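Local coordinates for carbonic anhydrase (Porphyridium purpureum, PDB 1DDZ), which probably catalyses the reversible hydration of carbon dioxide to hydrogencarbonate and a proton, as a zinc-dependent beta-class carbonic anhydrase, at residues 323-328 against 378-383; 328-333 against 385-390; 350-355 against 404-409. All blocks are in the same frame, centred on the assembly; numbering follows the deposited sequence.

How the interactions relate
All three contacts are buried and lie within one carbonic anhydrase family region. Interaction 1 is the sheet core: two neighbouring parallel strands joined by backbone bonds and apolar side chains. Interaction 2 shares Cys328 with it and lies just beyond the strand ends, where metal bonds replace the ladder and little protein surface meets directly. Interaction 3 joins the end of strand 346-351, the other sheet neighbour of 323-328, to the helical segment 404-409, through one indole hydrogen bond and mainly apolar side-chain contacts. It also borders the second subunit. Interactions 2 and 3 meet where the Asn351 carbonyl probably accepts from Ala329 N, and Ala353 lies beside the zinc thiolates.

Interaction 1: residues 323-328 against 378-383; sequences ILWIGC and RVVVCG. With ZN (zinc ion), chain D.
The indole of Trp325 carries Val380 CG1 on one face. This methyl sits over the face, 4.0 Å from the centroid of the Trp325 six-membered ring, a CH-pi contact shifted toward the rim. Cys382 approaches the same indole obliquely. Its CB is 3.4 Å from Trp325 CZ2, and its sulfur makes a sulfur-aromatic contact with the ring. With chi1 at -173°, the Trp325 side chain runs anti to the backbone N, and the ring reaches across to the neighbouring strand. Ile323 CG2 lies close beside Arg378 NH1, oblique to the guanidinium. These two side chains lie side by side.

The other face of the sheet is aliphatic. Val379 CG1 touches both Leu324 CD1 and Ile326 CD1, the former at 3.9 Å. Helix 361-373 covers Leu324 and Ile326 on this side.

Strands 323-328 and 378-383 are parallel neighbours, their axes 15° apart. The ladder alternates: Leu324 N gives to Arg378 O, Val380 N to Leu324 O, Ile326 N to Val380 O and Cys382 N to Ile326 O. The Ile326 N to Val380 O bond is 2.8 Å long and nearly straight at 176°. Beyond the ladder, a water accepts from Cys328 N and donates to Cys382 O at 2.8 Å.

This is the central part of the mixed sheet of the beta-class fold. Its regular bonds satisfy buried backbone groups. The strand they hold in register ends at Cys328, whose SG binds the zinc ion.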
# COMPACT_ATOMS: atom_id res chain seq x y z
N ILE A 323 -17.20 9.10 -16.61
CA ILE A 323 -16.31 7.96 -16.82
C ILE A 323 -15.02 8.00 -16.04
O ILE A 323 -14.41 9.05 -15.89
CB ILE A 323 -15.87 7.78 -18.29
CG1 ILE A 323 -15.91 9.11 -19.03
CG2 ILE A 323 -16.72 6.75 -18.96
CD1 ILE A 323 -15.73 8.95 -20.51
N LEU A 324 -14.62 6.83 -15.57
CA LEU A 324 -13.37 6.68 -14.87
C LEU A 324 -12.55 5.96 -15.93
O LEU A 324 -12.99 4.95 -16.49
CB LEU A 324 -13.51 5.75 -13.67
CG LEU A 324 -12.46 5.71 -12.54
CD1 LEU A 324 -12.35 4.31 -12.02
CD2 LEU A 324 -11.10 6.25 -12.89
N TRP A 325 -11.36 6.49 -16.19
CA TRP A 325 -10.45 5.89 -17.14
C TRP A 325 -9.21 5.47 -16.36
O TRP A 325 -8.63 6.29 -15.65
CB TRP A 325 -10.05 6.93 -18.18
CG TRP A 325 -9.23 6.38 -19.30
CD1 TRP A 325 -7.89 6.09 -19.28
CD2 TRP A 325 -9.68 6.11 -20.63
NE1 TRP A 325 -7.49 5.68 -20.53
CE2 TRP A 325 -8.57 5.69 -21.37
CE3 TRP A 325 -10.93 6.20 -21.26
CZ2 TRP A 325 -8.66 5.35 -22.73
CZ3 TRP A 325 -11.02 5.87 -22.61
CH2 TRP A 325 -9.88 5.45 -23.33
N ILE A 326 -8.86 4.18 -16.42
CA ILE A 326 -7.67 3.65 -15.76
C ILE A 326 -6.68 3.30 -16.88
O ILE A 326 -6.90 2.34 -17.62
CB ILE A 326 -7.99 2.41 -14.94
CG1 ILE A 326 -9.05 2.78 -13.90
CG2 ILE A 326 -6.69 1.86 -14.32
CD1 ILE A 326 -9.79 1.61 -13.28
N GLY A 327 -5.62 4.09 -17.01
CA GLY A 327 -4.66 3.86 -18.07
C GLY A 327 -3.24 3.71 -17.59
O GLY A 327 -2.99 3.69 -16.38
N CYS A 328 -2.32 3.59 -18.53
CA CYS A 328 -0.92 3.41 -18.21
C CYS A 328 -0.17 4.73 -18.12
O CYS A 328 -0.41 5.63 -18.92
CB CYS A 328 -0.25 2.51 -19.25
SG CYS A 328 1.51 2.21 -18.87
N ARG A 378 -19.50 4.50 -16.55
CA ARG A 378 -18.54 3.56 -17.12
C ARG A 378 -17.17 3.61 -16.51
O ARG A 378 -16.69 4.67 -16.15
CB ARG A 378 -18.35 3.83 -18.61
CG ARG A 378 -19.27 3.06 -19.52
CD ARG A 378 -20.42 3.91 -20.06
NE ARG A 378 -20.16 4.38 -21.43
CZ ARG A 378 -19.68 5.58 -21.73
NH1 ARG A 378 -19.39 6.46 -20.77
NH2 ARG A 378 -19.53 5.93 -23.00
N VAL A 379 -16.53 2.46 -16.42
CA VAL A 379 -15.16 2.41 -15.94
C VAL A 379 -14.44 1.76 -17.11
O VAL A 379 -14.84 0.68 -17.55
CB VAL A 379 -15.01 1.54 -14.68
CG1 VAL A 379 -13.53 1.36 -14.35
CG2 VAL A 379 -15.74 2.20 -13.50
N VAL A 380 -13.44 2.45 -17.65
CA VAL A 380 -12.67 1.93 -18.77
C VAL A 380 -11.24 1.58 -18.38
O VAL A 380 -10.56 2.41 -17.79
CB VAL A 380 -12.62 2.96 -19.93
CG1 VAL A 380 -11.75 2.45 -21.09
CG2 VAL A 380 -14.02 3.28 -20.43
N VAL A 381 -10.80 0.34 -18.61
CA VAL A 381 -9.41 -0.04 -18.34
C VAL A 381 -8.76 -0.02 -19.73
O VAL A 381 -9.17 -0.77 -20.63
CB VAL A 381 -9.24 -1.47 -17.70
CG1 VAL A 381 -7.76 -1.82 -17.59
CG2 VAL A 381 -9.88 -1.53 -16.31
N CYS A 382 -7.77 0.85 -19.90
CA CYS A 382 -7.11 0.99 -21.18
C CYS A 382 -5.64 0.62 -21.18
O CYS A 382 -4.86 1.13 -20.38
CB CYS A 382 -7.25 2.41 -21.70
SG CYS A 382 -6.55 2.67 -23.36
N GLY A 383 -5.30 -0.36 -22.01
CA GLY A 383 -3.91 -0.78 -22.15
C GLY A 383 -3.46 -0.23 -23.51
O GLY A 383 -4.26 0.35 -24.23
ZN ZN D . 2.46 1.47 -20.86
O HOH W 1 -3.18 3.12 -21.34

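Interaction 2: residues 328-333 against 385-390; sequences CADSRV and YACGGC. With ZN (zinc ion), chain D.
Cys328 SG and Asp330 OD2 of one segment and Cys387 SG of the other bind one zinc ion. The metal bonds are 2.3 Å from each of Cys328 SG and Cys387 SG, and 1.8 Å from Asp330 OD2. His384 NE2 completes the four-ligand site. Three of the four ligands come from the two segments, so the ion bridges the loop after strand 323-328 and the start of helix 388-392. Asp330 uses one carboxylate oxygen: OD1 stays 3.9 Å from the zinc ion. In both cysteines the sulfur is anti to the backbone N (chi1 -178° in Cys328), which extends it away from that N to the ion. The two sulfurs, Cys328 SG and Cys387 SG, come within 3.7 Å of each other.

Backbone N-H groups bond to the ligand sulfurs. Asp330 N donates to Cys328 SG at 3.5 Å with an angle of 175°, so one ligand residue grips the sulfur of another. Cys387 is the N-cap of the helix, and its SG accepts a weak bond from Cys390 N. Farther along the loop, Ser331 OG donates to Ala329 O from above the carbonyl plane.

A water links the segments next to the metal. It accepts from Gly388 N at 2.7 Å and donates weakly to Asp330 OD2.

Direct packing is slight. Phe93 of strand 92-97 touches Asp330, and Ile434 of helix 426-447 touches Cys387.

Two thiolates, a carboxylate and a histidine thus surround the zinc ion, with all four ligands supplied by the protein. The N-H donors to the sulfurs would probably soften their negative charge. With Asp330 bound, the four protein ligands probably occupy the sites where a water or hydroxide might otherwise bind.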
# COMPACT_ATOMS: atom_id res chain seq x y z
N CYS A 328 -2.32 3.59 -18.53
CA CYS A 328 -0.92 3.41 -18.21
C CYS A 328 -0.17 4.73 -18.12
O CYS A 328 -0.41 5.63 -18.92
CB CYS A 328 -0.25 2.51 -19.25
SG CYS A 328 1.51 2.21 -18.87
N ALA A 329 0.81 4.81 -17.23
CA ALA A 329 1.59 6.02 -17.06
C ALA A 329 2.33 6.46 -18.33
O ALA A 329 2.76 7.59 -18.43
CB ALA A 329 2.52 5.89 -15.89
N ASP A 330 2.50 5.54 -19.28
CA ASP A 330 3.14 5.84 -20.56
C ASP A 330 2.34 6.96 -21.28
O ASP A 330 2.91 7.88 -21.88
CB ASP A 330 3.26 4.61 -21.44
CG ASP A 330 4.28 3.61 -20.89
OD1 ASP A 330 5.35 4.05 -20.40
OD2 ASP A 330 4.02 2.41 -20.89
N SER A 331 1.01 6.79 -21.29
CA SER A 331 0.08 7.77 -21.85
C SER A 331 0.44 8.56 -23.10
O SER A 331 0.63 9.78 -23.04
CB SER A 331 -0.35 8.76 -20.73
OG SER A 331 0.63 8.84 -19.67
N ARG A 332 0.48 7.94 -24.27
CA ARG A 332 0.80 8.77 -25.42
C ARG A 332 -0.41 9.55 -25.94
O ARG A 332 -0.30 10.30 -26.92
CB ARG A 332 1.55 8.01 -26.51
CG ARG A 332 2.30 8.96 -27.46
CD ARG A 332 3.49 8.29 -28.11
NE ARG A 332 4.66 8.20 -27.21
CZ ARG A 332 5.65 9.10 -27.13
NH1 ARG A 332 5.64 10.21 -27.87
NH2 ARG A 332 6.76 8.84 -26.44
N VAL A 333 -1.59 9.38 -25.34
CA VAL A 333 -2.78 10.18 -25.72
C VAL A 333 -3.66 10.44 -24.50
O VAL A 333 -3.91 9.52 -23.72
CB VAL A 333 -3.70 9.52 -26.77
CG1 VAL A 333 -4.69 10.53 -27.28
CG2 VAL A 333 -2.86 8.94 -27.93
N TYR A 385 -0.63 -1.02 -27.04
CA TYR A 385 0.35 -1.90 -27.67
C TYR A 385 1.76 -1.42 -27.45
O TYR A 385 1.99 -0.24 -27.30
CB TYR A 385 0.07 -2.07 -29.15
CG TYR A 385 -1.19 -2.86 -29.38
CD1 TYR A 385 -2.20 -2.38 -30.20
CD2 TYR A 385 -1.39 -4.08 -28.72
CE1 TYR A 385 -3.37 -3.10 -30.38
CE2 TYR A 385 -2.56 -4.80 -28.89
CZ TYR A 385 -3.55 -4.30 -29.72
OH TYR A 385 -4.73 -4.99 -29.88
N ALA A 386 2.67 -2.36 -27.30
CA ALA A 386 4.08 -2.05 -27.05
C ALA A 386 4.36 -1.39 -25.69
O ALA A 386 5.44 -0.86 -25.47
CB ALA A 386 4.67 -1.21 -28.20
N CYS A 387 3.40 -1.47 -24.76
CA CYS A 387 3.56 -0.92 -23.41
C CYS A 387 4.92 -1.27 -22.76
O CYS A 387 5.22 -2.44 -22.49
CB CYS A 387 2.42 -1.43 -22.51
SG CYS A 387 2.47 -0.82 -20.78
N GLY A 388 5.70 -0.24 -22.42
CA GLY A 388 7.00 -0.42 -21.80
C GLY A 388 6.95 -1.06 -20.43
O GLY A 388 7.87 -1.78 -20.04
N GLY A 389 5.87 -0.83 -19.71
CA GLY A 389 5.73 -1.44 -18.39
C GLY A 389 5.58 -2.95 -18.52
O GLY A 389 6.17 -3.73 -17.77
N CYS A 390 4.76 -3.37 -19.48
CA CYS A 390 4.53 -4.79 -19.74
C CYS A 390 5.77 -5.43 -20.31
O CYS A 390 6.09 -6.55 -19.94
CB CYS A 390 3.35 -4.99 -20.69
SG CYS A 390 1.78 -4.61 -19.91
ZN ZN D . 2.46 1.47 -20.86
O HOH W 2 5.10 1.99 -23.86

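Interaction 3: residues 350-355 against 404-409; sequences RNIANQ and NWLRHI
A type II beta turn from Asn351 to Asn354, at the end of strand 346-351, meets the helical segment 404-409. Trp405 NE1 donates to Ile352 O in the turn at 3.0 Å and 167°. The oxygen lies close to the indole plane, so the ring offers its edge. Asn351 ND2 also comes to that edge, 3.7 Å from Trp405 CZ2, with its amide plane turned 76° from the ring. Gln355 CB meets CZ2 of Trp405 obliquely.

The Asn351 amide bonds to the backbone of Gln355, just after the turn. Its OD1 accepts from Gln355 N in the carbonyl plane, on a lone pair, and its ND2 donates to Gln355 O at 2.9 Å. CG sits between the backbone N and carbonyl carbon (chi1 63°), which turns the amide back over its own segment.

Apolar contacts fill in beside these bonds. Ile352 CG2 packs on Leu406 CD2 at 3.8 Å, and Ala353 CB on Ile409 CD1 at 3.5 Å. The Gln355 chain is bent at chi2, which brings NE2 near His408 CB. NE2 also donates to a water, which gives a weak bond to His408 O. Asn437 of helix 426-447 holds Gln355 OE1.

Segment 404-409 also meets the second subunit: Arg407 forms a salt bridge with Asp486 of that chain, and His408 stacks edge-to-face with its His358. A leucine in place of Trp405 would probably leave the Ile352 carbonyl without its indole donor and open a gap beside Asn351 and Gln355.

The Ile352 carbonyl is thus gripped by one indole N-H from a segment at the subunit interface. The next residue, Ala353, lies near the metal site, its side chain about 6 Å from the zinc ion.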
# COMPACT_ATOMS: atom_id res chain seq x y z
N ARG A 350 -3.74 6.66 -13.51
CA ARG A 350 -2.66 6.11 -14.32
C ARG A 350 -1.57 5.57 -13.47
O ARG A 350 -1.13 6.22 -12.52
CB ARG A 350 -2.04 7.16 -15.22
CG ARG A 350 -2.91 7.57 -16.33
CD ARG A 350 -2.17 8.44 -17.29
NE ARG A 350 -3.07 8.85 -18.36
CZ ARG A 350 -3.48 8.05 -19.34
NH1 ARG A 350 -3.07 6.79 -19.39
NH2 ARG A 350 -4.33 8.51 -20.25
N ASN A 351 -1.12 4.37 -13.82
CA ASN A 351 -0.03 3.72 -13.12
C ASN A 351 0.74 2.89 -14.17
O ASN A 351 0.41 2.92 -15.35
CB ASN A 351 -0.54 2.87 -11.94
CG ASN A 351 -1.43 1.72 -12.37
OD1 ASN A 351 -1.33 1.22 -13.49
ND2 ASN A 351 -2.31 1.30 -11.50
N ILE A 352 1.79 2.22 -13.74
CA ILE A 352 2.59 1.42 -14.63
C ILE A 352 1.86 0.18 -15.06
O ILE A 352 1.57 -0.69 -14.22
CB ILE A 352 3.92 0.96 -13.97
CG1 ILE A 352 4.81 2.17 -13.73
CG2 ILE A 352 4.70 0.02 -14.91
CD1 ILE A 352 5.05 2.98 -14.98
N ALA A 353 1.60 0.10 -16.36
CA ALA A 353 0.93 -1.05 -16.98
C ALA A 353 -0.55 -1.18 -16.63
O ALA A 353 -1.07 -2.28 -16.53
CB ALA A 353 1.67 -2.32 -16.62
N ASN A 354 -1.20 -0.04 -16.41
CA ASN A 354 -2.63 0.03 -16.10
C ASN A 354 -3.17 -1.09 -15.23
O ASN A 354 -4.20 -1.71 -15.56
CB ASN A 354 -3.47 0.18 -17.38
CG ASN A 354 -3.01 -0.74 -18.51
OD1 ASN A 354 -2.12 -0.39 -19.27
ND2 ASN A 354 -3.61 -1.93 -18.61
N GLN A 355 -2.49 -1.31 -14.09
CA GLN A 355 -2.84 -2.35 -13.13
C GLN A 355 -4.03 -1.99 -12.24
O GLN A 355 -4.23 -0.82 -11.88
CB GLN A 355 -1.66 -2.65 -12.21
CG GLN A 355 -0.43 -3.23 -12.87
CD GLN A 355 -0.64 -4.62 -13.35
OE1 GLN A 355 -1.29 -4.85 -14.37
NE2 GLN A 355 -0.06 -5.57 -12.65
N ASN A 404 8.76 -5.50 -8.30
CA ASN A 404 7.84 -6.31 -7.49
C ASN A 404 6.40 -5.98 -7.91
O ASN A 404 5.53 -6.85 -8.02
CB ASN A 404 8.10 -6.13 -6.00
CG ASN A 404 9.36 -6.83 -5.58
OD1 ASN A 404 9.58 -7.98 -5.94
ND2 ASN A 404 10.26 -6.10 -4.92
N TRP A 405 6.17 -4.71 -8.22
CA TRP A 405 4.88 -4.27 -8.76
C TRP A 405 4.58 -5.07 -10.09
O TRP A 405 3.49 -5.63 -10.26
CB TRP A 405 4.97 -2.76 -9.04
CG TRP A 405 3.86 -2.16 -9.84
CD1 TRP A 405 3.85 -1.93 -11.18
CD2 TRP A 405 2.61 -1.64 -9.34
NE1 TRP A 405 2.68 -1.30 -11.55
CE2 TRP A 405 1.90 -1.11 -10.44
CE3 TRP A 405 2.03 -1.57 -8.08
CZ2 TRP A 405 0.65 -0.52 -10.32
CZ3 TRP A 405 0.78 -0.97 -7.95
CH2 TRP A 405 0.11 -0.46 -9.06
N LEU A 406 5.56 -5.15 -10.99
CA LEU A 406 5.41 -5.83 -12.28
C LEU A 406 5.19 -7.34 -12.22
O LEU A 406 4.70 -7.94 -13.19
CB LEU A 406 6.58 -5.50 -13.22
CG LEU A 406 6.69 -4.03 -13.66
CD1 LEU A 406 7.97 -3.75 -14.43
CD2 LEU A 406 5.51 -3.67 -14.50
N ARG A 407 5.48 -7.95 -11.07
CA ARG A 407 5.28 -9.39 -10.90
C ARG A 407 3.84 -9.80 -11.18
O ARG A 407 3.55 -10.95 -11.51
CB ARG A 407 5.72 -9.86 -9.52
CG ARG A 407 7.20 -10.10 -9.40
CD ARG A 407 7.60 -11.05 -10.48
NE ARG A 407 8.93 -11.60 -10.31
CZ ARG A 407 9.91 -11.50 -11.20
NH1 ARG A 407 9.72 -10.85 -12.35
NH2 ARG A 407 11.07 -12.12 -10.97
N HIS A 408 2.93 -8.84 -11.09
CA HIS A 408 1.54 -9.10 -11.36
C HIS A 408 1.31 -9.42 -12.85
O HIS A 408 0.43 -10.22 -13.19
CB HIS A 408 0.69 -7.91 -10.93
CG HIS A 408 0.42 -7.88 -9.45
ND1 HIS A 408 1.05 -7.00 -8.60
CD2 HIS A 408 -0.36 -8.67 -8.68
CE1 HIS A 408 0.68 -7.26 -7.36
NE2 HIS A 408 -0.18 -8.27 -7.38
N ILE A 409 2.11 -8.79 -13.71
CA ILE A 409 2.01 -9.04 -15.15
C ILE A 409 2.59 -10.42 -15.44
O ILE A 409 2.14 -11.11 -16.34
CB ILE A 409 2.72 -7.97 -15.98
CG1 ILE A 409 1.84 -6.73 -16.08
CG2 ILE A 409 2.99 -8.47 -17.38
CD1 ILE A 409 2.46 -5.55 -15.45
O HOH W 3 -1.35 -8.04 -13.85